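Local coordinates for protein designed CISK-PX domain (Synthetic construct, PDB 4OXW) that is a computationally designed version of the CISK PX domain and may bind phosphoinositide lipids as natural PX domains do, at residues V10-E18 with E78-E89; E37-Y45 with E105-A113. All blocks are in the same frame, centred on the assembly; numbering follows the deposited sequence.

Contact 1. Residues V10-E18 with E78-E89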
loop_
_atom_site.group_PDB
_atom_site.type_symbol
_atom_site.label_atom_id
_atom_site.label_comp_id
_atom_site.label_asym_id
_atom_site.label_seq_id
_atom_site.Cartn_x
_atom_site.Cartn_y
_atom_site.Cartn_z
ATOM N N VAL A 10 -8.035 -2.448 -7.260
ATOM C CA VAL A 10 -7.010 -1.507 -6.790
ATOM C C VAL A 10 -5.758 -1.557 -7.647
ATOM O O VAL A 10 -5.449 -2.591 -8.252
ATOM C CB VAL A 10 -6.631 -1.757 -5.324
ATOM C CG1 VAL A 10 -7.854 -1.515 -4.451
ATOM C CG2 VAL A 10 -6.136 -3.189 -5.130
ATOM N N SER A 11 -5.057 -0.439 -7.739
ATOM C CA SER A 11 -3.781 -0.371 -8.455
ATOM C C SER A 11 -2.958 0.768 -7.866
ATOM O O SER A 11 -3.474 1.563 -7.087
ATOM C CB SER A 11 -3.976 -0.117 -9.965
ATOM O OG SER A 11 -4.630 1.123 -10.217
ATOM N N ILE A 12 -1.655 0.761 -8.146
ATOM C CA ILE A 12 -0.746 1.795 -7.693
ATOM C C ILE A 12 0.050 2.318 -8.886
ATOM O O ILE A 12 1.134 1.792 -9.231
ATOM C CB ILE A 12 0.217 1.292 -6.571
ATOM C CG1 ILE A 12 -0.582 0.657 -5.445
ATOM C CG2 ILE A 12 1.037 2.470 -6.046
ATOM C CD1 ILE A 12 0.284 0.143 -4.304
ATOM N N PRO A 13 -0.519 3.329 -9.567
ATOM C CA PRO A 13 0.091 3.818 -10.811
ATOM C C PRO A 13 1.416 4.533 -10.591
ATOM O O PRO A 13 2.321 4.449 -11.440
ATOM C CB PRO A 13 -0.975 4.780 -11.355
ATOM C CG PRO A 13 -1.855 5.111 -10.193
ATOM C CD PRO A 13 -1.875 3.854 -9.378
ATOM N N ASP A 14 1.546 5.215 -9.458
ATOM C CA ASP A 14 2.720 6.041 -9.206
ATOM C C ASP A 14 3.069 6.146 -7.753
ATOM O O ASP A 14 2.206 5.933 -6.885
ATOM C CB ASP A 14 2.462 7.476 -9.639
ATOM C CG ASP A 14 1.937 7.582 -11.025
ATOM O OD1 ASP A 14 2.746 7.433 -11.967
ATOM O OD2 ASP A 14 0.722 7.830 -11.157
ATOM N N PHE A 15 4.325 6.515 -7.505
ATOM C CA PHE A 15 4.764 7.052 -6.227
ATOM C C PHE A 15 5.075 8.553 -6.392
ATOM O O PHE A 15 5.253 9.065 -7.524
ATOM C CB PHE A 15 5.956 6.276 -5.684
ATOM C CG PHE A 15 7.183 6.389 -6.488
ATOM C CD1 PHE A 15 7.938 7.534 -6.452
ATOM C CD2 PHE A 15 7.585 5.359 -7.311
ATOM C CE1 PHE A 15 9.089 7.642 -7.232
ATOM C CE2 PHE A 15 8.731 5.452 -8.058
ATOM C CZ PHE A 15 9.473 6.602 -8.040
ATOM N N GLU A 16 5.085 9.262 -5.278
ATOM C CA GLU A 16 5.299 10.703 -5.275
ATOM C C GLU A 16 6.134 11.041 -4.056
ATOM O O GLU A 16 5.979 10.436 -2.993
ATOM C CB GLU A 16 3.962 11.429 -5.171
ATOM C CG GLU A 16 3.103 11.238 -6.409
ATOM C CD GLU A 16 1.738 11.870 -6.319
ATOM O OE1 GLU A 16 1.491 12.631 -5.355
ATOM O OE2 GLU A 16 0.920 11.595 -7.230
ATOM N N LYS A 17 7.012 12.025 -4.183
ATOM C CA LYS A 17 7.809 12.454 -3.033
ATOM C C LYS A 17 7.289 13.769 -2.529
ATOM O O LYS A 17 7.214 14.727 -3.283
ATOM C CB LYS A 17 9.276 12.577 -3.400
ATOM C CG LYS A 17 9.781 11.433 -4.262
ATOM C CD LYS A 17 11.291 11.271 -4.156
ATOM C CE LYS A 17 11.840 10.389 -5.267
ATOM N NZ LYS A 17 13.261 9.981 -5.057
ATOM N N GLU A 18 6.920 13.799 -1.256
ATOM C CA GLU A 18 6.257 14.946 -0.663
ATOM C C GLU A 18 7.093 15.388 0.517
ATOM O O GLU A 18 7.847 14.593 1.088
ATOM C CB GLU A 18 4.842 14.570 -0.190
ATOM C CG GLU A 18 4.066 13.680 -1.159
ATOM C CD GLU A 18 2.681 13.314 -0.651
ATOM O OE1 GLU A 18 2.036 12.408 -1.235
ATOM O OE2 GLU A 18 2.234 13.939 0.336
ATOM N N GLU A 78 15.356 5.454 -7.448
ATOM C CA GLU A 78 14.080 5.249 -8.078
ATOM C C GLU A 78 13.919 3.870 -8.596
ATOM O O GLU A 78 12.798 3.429 -8.783
ATOM C CB GLU A 78 13.864 6.272 -9.216
ATOM C CG GLU A 78 13.478 7.646 -8.688
ATOM C CD GLU A 78 14.646 8.594 -8.637
ATOM O OE1 GLU A 78 15.797 8.106 -8.711
ATOM O OE2 GLU A 78 14.413 9.820 -8.529
ATOM N N GLN A 79 15.005 3.136 -8.842
ATOM C CA GLN A 79 14.862 1.811 -9.314
ATOM C C GLN A 79 14.287 0.934 -8.172
ATOM O O GLN A 79 13.397 0.097 -8.401
ATOM C CB GLN A 79 16.194 1.288 -9.812
ATOM C CG GLN A 79 16.394 -0.196 -9.713
ATOM C CD GLN A 79 17.860 -0.553 -9.901
ATOM O OE1 GLN A 79 18.253 -1.031 -10.968
ATOM N NE2 GLN A 79 18.686 -0.282 -8.876
ATOM N N ILE A 80 14.793 1.172 -6.969
ATOM C CA ILE A 80 14.253 0.487 -5.750
ATOM C C ILE A 80 12.770 0.852 -5.536
ATOM O O ILE A 80 11.931 -0.009 -5.242
ATOM C CB ILE A 80 15.080 0.885 -4.513
ATOM C CG1 ILE A 80 16.428 0.154 -4.549
ATOM C CG2 ILE A 80 14.331 0.606 -3.222
ATOM C CD1 ILE A 80 17.337 0.566 -3.407
ATOM N N LEU A 81 12.453 2.125 -5.686
ATOM C CA LEU A 81 11.054 2.593 -5.547
ATOM C C LEU A 81 10.123 1.998 -6.607
ATOM O O LEU A 81 8.986 1.637 -6.297
ATOM C CB LEU A 81 10.968 4.117 -5.524
ATOM C CG LEU A 81 11.686 4.898 -4.425
ATOM C CD1 LEU A 81 11.613 6.402 -4.540
ATOM C CD2 LEU A 81 11.222 4.411 -3.047
ATOM N N GLU A 82 10.565 1.848 -7.866
ATOM C CA GLU A 82 9.703 1.210 -8.824
ATOM C C GLU A 82 9.357 -0.238 -8.472
ATOM O O GLU A 82 8.226 -0.671 -8.658
ATOM C CB GLU A 82 10.314 1.202 -10.228
ATOM C CG GLU A 82 10.495 2.557 -10.865
ATOM C CD GLU A 82 9.213 3.316 -11.155
ATOM O OE1 GLU A 82 8.111 2.728 -11.153
ATOM O OE2 GLU A 82 9.330 4.549 -11.306
ATOM N N LYS A 83 10.348 -0.992 -7.971
ATOM C CA LYS A 83 10.141 -2.383 -7.562
ATOM C C LYS A 83 9.275 -2.469 -6.318
ATOM O O LYS A 83 8.404 -3.344 -6.258
ATOM C CB LYS A 83 11.468 -3.080 -7.281
ATOM C CG LYS A 83 11.270 -4.528 -6.831
ATOM C CD LYS A 83 12.578 -5.197 -6.382
ATOM C CE LYS A 83 12.354 -6.638 -5.940
ATOM N NZ LYS A 83 13.657 -7.330 -5.684
ATOM N N ARG A 84 9.489 -1.576 -5.351
ATOM C CA ARG A 84 8.615 -1.532 -4.162
ATOM C C ARG A 84 7.156 -1.191 -4.569
ATOM O O ARG A 84 6.235 -1.811 -4.087
ATOM C CB ARG A 84 9.123 -0.522 -3.153
ATOM C CG ARG A 84 8.238 -0.357 -1.947
ATOM C CD ARG A 84 8.875 0.477 -0.862
ATOM N NE ARG A 84 9.675 -0.313 0.076
ATOM C CZ ARG A 84 10.248 0.188 1.167
ATOM N NH1 ARG A 84 10.150 1.460 1.449
ATOM N NH2 ARG A 84 10.880 -0.606 2.037
ATOM N N LYS A 85 6.985 -0.214 -5.444
ATOM C CA LYS A 85 5.649 0.143 -5.951
ATOM C C LYS A 85 4.952 -1.103 -6.488
ATOM O O LYS A 85 3.764 -1.396 -6.158
ATOM C CB LYS A 85 5.754 1.208 -7.038
ATOM C CG LYS A 85 4.365 1.578 -7.554
ATOM C CD LYS A 85 4.421 2.722 -8.565
ATOM C CE LYS A 85 5.249 2.250 -9.750
ATOM N NZ LYS A 85 5.157 3.215 -10.881
ATOM N N GLN A 86 5.642 -1.846 -7.353
ATOM C CA GLN A 86 5.083 -3.039 -7.954
ATOM C C GLN A 86 4.696 -4.098 -6.934
ATOM O O GLN A 86 3.641 -4.718 -7.012
ATOM C CB GLN A 86 6.091 -3.633 -8.910
ATOM C CG GLN A 86 6.476 -2.724 -10.039
ATOM C CD GLN A 86 7.611 -3.311 -10.876
ATOM O OE1 GLN A 86 7.841 -4.536 -10.867
ATOM N NE2 GLN A 86 8.332 -2.444 -11.597
ATOM N N GLY A 87 5.567 -4.265 -5.947
ATOM C CA GLY A 87 5.294 -5.246 -4.884
ATOM C C GLY A 87 4.159 -4.855 -3.994
ATOM O O GLY A 87 3.350 -5.712 -3.572
ATOM N N LEU A 88 4.081 -3.566 -3.655
ATOM C CA LEU A 88 2.975 -3.071 -2.817
ATOM C C LEU A 88 1.655 -3.161 -3.570
ATOM O O LEU A 88 0.623 -3.433 -2.986
ATOM C CB LEU A 88 3.217 -1.619 -2.419
ATOM C CG LEU A 88 4.348 -1.401 -1.404
ATOM C CD1 LEU A 88 4.573 0.072 -1.150
ATOM C CD2 LEU A 88 4.030 -2.072 -0.062
ATOM N N GLU A 89 1.705 -2.972 -4.886
ATOM C CA GLU A 89 0.510 -3.149 -5.731
ATOM C C GLU A 89 0.001 -4.605 -5.706
ATOM O O GLU A 89 -1.183 -4.862 -5.482
ATOM C CB GLU A 89 0.769 -2.693 -7.172
ATOM C CG GLU A 89 -0.419 -2.912 -8.092
ATOM C CD GLU A 89 -0.150 -2.395 -9.496
ATOM O OE1 GLU A 89 0.652 -3.053 -10.184
ATOM O OE2 GLU A 89 -0.708 -1.338 -9.888
#
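K85 reaches across from helix 78-89 and lies along the backbone of strand 10-18. Its CB starts the side chain toward the strand, and CG then meets CG2 of I12 at 3.8 Å. CD rests against the carbonyl oxygen of I12 and the carbonyl carbon of D14. The chain bends about CG-CD (chi3 62°), which turns CE and NZ toward the P13 carbonyl. NZ donates to P13 O over 3.1 Å, arriving from above the carbonyl plane. The same NZ forms a salt bridge with E82 OE1 at 3.0 Å, and OE1 accepts with its syn lone pair.

One helical turn further on, E89 extends its carboxylate to the strand. OE2 accepts the I12 backbone N-H at 2.9 Å in a nearly straight bond (174°). The N-H comes in on the anti side of OE2. I12 itself points at the helix, and its CD1 packs on CB of L88. F48 of helix 45-58 also packs on both of these side chains.

Toward the other end of the strand, L81 CB sits over one face of the F15 ring, 4.0 Å from its centroid. CG of E78 lies at the ring edge. K17 NZ makes a long salt bridge to E78 OE2 and is hydrogen-bonded to A75 O.

The strand and helix run almost antiparallel. The helix thus supplies apolar cover for I12 and F15, while K85 and E89 use opposite charges to bind a backbone C=O and a backbone N-H. Main chain and side chains of the strand are both held.

Contact 2. Residues E37-Y45 with E105-A113. With SO4 (sulfate ion), chain B; SO4 (sulfate ion), chain C.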
loop_
_atom_site.group_PDB
_atom_site.type_symbol
_atom_site.label_atom_id
_atom_site.label_comp_id
_atom_site.label_asym_id
_atom_site.label_seq_id
_atom_site.Cartn_x
_atom_site.Cartn_y
_atom_site.Cartn_z
ATOM N N GLU A 37 -17.538 3.982 -9.295
ATOM C CA GLU A 37 -16.835 4.999 -8.521
ATOM C C GLU A 37 -15.317 4.746 -8.559
ATOM O O GLU A 37 -14.876 3.595 -8.695
ATOM C CB GLU A 37 -17.292 4.956 -7.071
ATOM C CG GLU A 37 -18.804 5.029 -6.895
ATOM C CD GLU A 37 -19.230 4.966 -5.446
ATOM O OE1 GLU A 37 -18.611 4.205 -4.670
ATOM O OE2 GLU A 37 -20.198 5.670 -5.083
ATOM N N GLU A 38 -14.537 5.832 -8.487
ATOM C CA GLU A 38 -13.076 5.734 -8.480
ATOM C C GLU A 38 -12.538 6.871 -7.616
ATOM O O GLU A 38 -13.061 7.995 -7.625
ATOM C CB GLU A 38 -12.535 5.798 -9.904
ATOM C CG GLU A 38 -11.011 5.702 -10.027
ATOM C CD GLU A 38 -10.542 5.539 -11.459
ATOM O OE1 GLU A 38 -11.141 6.162 -12.358
ATOM O OE2 GLU A 38 -9.564 4.795 -11.686
ATOM N N TRP A 39 -11.538 6.561 -6.797
ATOM C CA TRP A 39 -10.878 7.589 -5.993
ATOM C C TRP A 39 -9.438 7.113 -5.755
ATOM O O TRP A 39 -9.030 6.048 -6.202
ATOM C CB TRP A 39 -11.577 7.822 -4.666
ATOM C CG TRP A 39 -11.599 6.672 -3.757
ATOM C CD1 TRP A 39 -10.672 6.360 -2.778
ATOM C CD2 TRP A 39 -12.608 5.661 -3.680
ATOM N NE1 TRP A 39 -11.050 5.213 -2.118
ATOM C CE2 TRP A 39 -12.223 4.751 -2.659
ATOM C CE3 TRP A 39 -13.782 5.402 -4.409
ATOM C CZ2 TRP A 39 -12.977 3.638 -2.325
ATOM C CZ3 TRP A 39 -14.520 4.301 -4.083
ATOM C CH2 TRP A 39 -14.128 3.426 -3.046
ATOM N N ALA A 40 -8.665 7.959 -5.107
ATOM C CA ALA A 40 -7.276 7.638 -4.783
ATOM C C ALA A 40 -7.008 7.955 -3.326
ATOM O O ALA A 40 -7.574 8.893 -2.768
ATOM C CB ALA A 40 -6.357 8.464 -5.658
ATOM N N VAL A 41 -6.103 7.196 -2.720
ATOM C CA VAL A 41 -5.602 7.478 -1.391
ATOM C C VAL A 41 -4.094 7.422 -1.546
ATOM O O VAL A 41 -3.564 6.761 -2.454
ATOM C CB VAL A 41 -6.069 6.496 -0.293
ATOM C CG1 VAL A 41 -7.601 6.637 -0.114
ATOM C CG2 VAL A 41 -5.687 5.059 -0.614
ATOM N N TYR A 42 -3.416 8.090 -0.635
ATOM C CA TYR A 42 -1.974 8.076 -0.658
ATOM C C TYR A 42 -1.463 7.443 0.606
ATOM O O TYR A 42 -1.878 7.850 1.704
ATOM C CB TYR A 42 -1.464 9.531 -0.750
ATOM C CG TYR A 42 -1.877 10.156 -2.026
ATOM C CD1 TYR A 42 -1.052 10.143 -3.100
ATOM C CD2 TYR A 42 -3.146 10.688 -2.168
ATOM C CE1 TYR A 42 -1.459 10.693 -4.294
ATOM C CE2 TYR A 42 -3.565 11.225 -3.355
ATOM C CZ TYR A 42 -2.701 11.231 -4.418
ATOM O OH TYR A 42 -3.091 11.764 -5.627
ATOM N N ARG A 43 -0.506 6.526 0.498
ATOM C CA ARG A 43 -0.001 5.785 1.649
ATOM C C ARG A 43 1.483 5.573 1.572
ATOM O O ARG A 43 2.040 5.212 0.532
ATOM C CB ARG A 43 -0.683 4.396 1.767
ATOM C CG ARG A 43 -2.191 4.512 1.915
ATOM C CD ARG A 43 -2.587 4.965 3.337
ATOM N NE ARG A 43 -4.046 5.020 3.443
ATOM C CZ ARG A 43 -4.770 6.105 3.554
ATOM N NH1 ARG A 43 -4.210 7.313 3.590
ATOM N NH2 ARG A 43 -6.096 6.011 3.625
ATOM N N ARG A 44 2.132 5.719 2.701
ATOM C CA ARG A 44 3.566 5.410 2.821
ATOM C C ARG A 44 3.805 3.941 3.065
ATOM O O ARG A 44 2.905 3.226 3.523
ATOM C CB ARG A 44 4.171 6.198 4.050
ATOM C CG ARG A 44 4.046 7.680 3.989
ATOM C CD ARG A 44 4.337 8.269 5.373
ATOM N NE ARG A 44 5.691 7.917 5.785
ATOM C CZ ARG A 44 6.093 7.864 7.050
ATOM N NH1 ARG A 44 5.245 8.154 8.042
ATOM N NH2 ARG A 44 7.350 7.546 7.334
ATOM N N TYR A 45 5.023 3.470 2.829
ATOM C CA TYR A 45 5.376 2.092 3.121
ATOM C C TYR A 45 5.048 1.754 4.569
ATOM O O TYR A 45 4.541 0.671 4.873
ATOM C CB TYR A 45 6.876 1.792 2.899
ATOM C CG TYR A 45 7.253 0.392 3.302
ATOM C CD1 TYR A 45 7.030 -0.695 2.456
ATOM C CD2 TYR A 45 7.856 0.122 4.543
ATOM C CE1 TYR A 45 7.370 -1.987 2.828
ATOM C CE2 TYR A 45 8.172 -1.157 4.908
ATOM C CZ TYR A 45 7.920 -2.218 4.077
ATOM O OH TYR A 45 8.257 -3.502 4.436
ATOM N N GLU A 105 -12.452 -3.756 8.705
ATOM C CA GLU A 105 -12.456 -2.337 9.004
ATOM C C GLU A 105 -11.067 -1.678 8.755
ATOM O O GLU A 105 -10.991 -0.502 8.378
ATOM C CB GLU A 105 -12.902 -2.092 10.441
ATOM C CG GLU A 105 -14.397 -2.335 10.636
ATOM C CD GLU A 105 -14.817 -2.436 12.097
ATOM O OE1 GLU A 105 -14.113 -1.882 12.979
ATOM O OE2 GLU A 105 -15.867 -3.070 12.356
ATOM N N LEU A 106 -10.013 -2.432 8.985
ATOM C CA LEU A 106 -8.649 -1.894 8.773
ATOM C C LEU A 106 -8.443 -1.605 7.326
ATOM O O LEU A 106 -7.867 -0.585 6.958
ATOM C CB LEU A 106 -7.583 -2.874 9.248
ATOM C CG LEU A 106 -7.500 -3.033 10.750
ATOM C CD1 LEU A 106 -6.704 -4.275 11.093
ATOM C CD2 LEU A 106 -6.908 -1.792 11.365
ATOM N N VAL A 107 -8.863 -2.531 6.483
ATOM C CA VAL A 107 -8.650 -2.383 5.068
ATOM C C VAL A 107 -9.554 -1.312 4.512
ATOM O O VAL A 107 -9.142 -0.508 3.689
ATOM C CB VAL A 107 -8.875 -3.723 4.366
ATOM C CG1 VAL A 107 -8.789 -3.537 2.849
ATOM C CG2 VAL A 107 -7.836 -4.729 4.874
ATOM N N VAL A 108 -10.820 -1.285 4.942
ATOM C CA VAL A 108 -11.730 -0.256 4.490
ATOM C C VAL A 108 -11.165 1.138 4.797
ATOM O O VAL A 108 -11.159 2.017 3.931
ATOM C CB VAL A 108 -13.124 -0.445 5.141
ATOM C CG1 VAL A 108 -14.025 0.747 4.892
ATOM C CG2 VAL A 108 -13.760 -1.716 4.575
ATOM N N SER A 109 -10.634 1.293 5.993
ATOM C CA SER A 109 -10.020 2.554 6.384
ATOM C C SER A 109 -8.767 2.851 5.509
ATOM O O SER A 109 -8.617 3.983 4.935
ATOM C CB SER A 109 -9.659 2.521 7.861
ATOM O OG SER A 109 -8.908 3.693 8.224
ATOM N N PHE A 110 -7.927 1.828 5.360
ATOM C CA PHE A 110 -6.678 1.958 4.579
ATOM C C PHE A 110 -6.984 2.485 3.201
ATOM O O PHE A 110 -6.269 3.335 2.659
ATOM C CB PHE A 110 -5.943 0.636 4.517
ATOM C CG PHE A 110 -4.593 0.730 3.860
ATOM C CD1 PHE A 110 -3.503 1.182 4.580
ATOM C CD2 PHE A 110 -4.415 0.320 2.534
ATOM C CE1 PHE A 110 -2.260 1.253 3.997
ATOM C CE2 PHE A 110 -3.156 0.346 1.954
ATOM C CZ PHE A 110 -2.080 0.815 2.700
ATOM N N LEU A 111 -8.090 2.007 2.620
ATOM C CA LEU A 111 -8.423 2.327 1.261
ATOM C C LEU A 111 -9.414 3.465 1.050
ATOM O O LEU A 111 -9.725 3.804 -0.101
ATOM C CB LEU A 111 -8.976 1.069 0.573
ATOM C CG LEU A 111 -7.987 -0.055 0.386
ATOM C CD1 LEU A 111 -8.759 -1.204 -0.237
ATOM C CD2 LEU A 111 -6.830 0.409 -0.519
ATOM N N GLN A 112 -9.888 4.050 2.146
ATOM C CA GLN A 112 -10.823 5.170 2.001
ATOM C C GLN A 112 -10.451 6.451 2.748
ATOM O O GLN A 112 -10.865 7.521 2.348
ATOM C CB GLN A 112 -12.251 4.733 2.331
ATOM C CG GLN A 112 -12.749 3.547 1.539
ATOM C CD GLN A 112 -14.219 3.179 1.822
ATOM O OE1 GLN A 112 -14.926 3.855 2.582
ATOM N NE2 GLN A 112 -14.668 2.084 1.223
ATOM N N ALA A 113 -9.689 6.335 3.827
ATOM C CA ALA A 113 -9.438 7.447 4.748
ATOM C C ALA A 113 -8.657 8.585 4.097
ATOM O O ALA A 113 -9.213 9.412 3.371
ATOM C CB ALA A 113 -8.681 6.939 5.960
HETATM S S SO4 B . 8.443 5.250 4.976
HETATM O O1 SO4 B . 8.978 5.039 3.585
HETATM O O2 SO4 B . 8.771 6.689 5.227
HETATM O O3 SO4 B . 7.039 4.877 5.257
HETATM O O4 SO4 B . 9.206 4.330 5.832
HETATM S S SO4 C . 7.373 7.507 11.379
HETATM O O1 SO4 C . 8.350 7.507 10.263
HETATM O O2 SO4 C . 7.629 8.661 12.284
HETATM O O3 SO4 C . 5.977 7.636 10.865
HETATM O O4 SO4 C . 7.490 6.241 12.143
#
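R43 lays its aliphatic part over one face of the F110 ring. CG stands 4.1 Å from the ring centroid in a CH-pi contact. The chain bends at chi2 (-75°), and its guanidinium swings round to the last turn of the helix. There NE and NH2 both donate to one atom, F110 O, each at 2.9 Å. NE approaches on a lone pair in the carbonyl plane, whereas NH2 comes from above that plane. The A113 methyl group touches NH2 at 3.6 Å.

W39 takes the next carbonyl. Its NE1 donates to L111 O at 2.8 Å, almost straight (172°) and in the plane of the indole. CZ2 of the same ring meets CG of Q112. Between the two donors, V41 fills in with its methyls: CG2 lies by F110 O and CG1 by L111 O.

R44 faces away from this helix and grips two sulfates, probably from the crystallisation liquor. NH2 bonds to both ions, at 2.7 Å to O2 of the chain B sulfate. Natural PX domains use basic residues for lipid phosphates, and this site is consistent with such a pocket.

Strand 37-44 crosses helix 105-112 at about a right angle (101°). F110 and L111 pack on I92 of helix 78-96, and F110 meets F48 of helix 45-58 edge-to-face. The short helix thus lies between the edge strand and the two longer helices.

Contacts 1 and 2 hold the two outermost strands of the same antiparallel sheet, 9-18 and 37-44, to different helices. Their centres are about 15 Å apart. Both are partly buried, and in both, polar side chains sit among the apolar ones at the centre. In contact 1 the helix runs nearly antiparallel to its strand, and helix side chains bind strand backbone. In contact 2 the helix lies crosswise, and strand side chains bind carbonyls of its last turn. Contact 1 has one long salt bridge across its segments; contact 2 has none. The two meet where R84 makes a cation-pi contact with Y45. F48 touches both cores. The segments alternate along the chain.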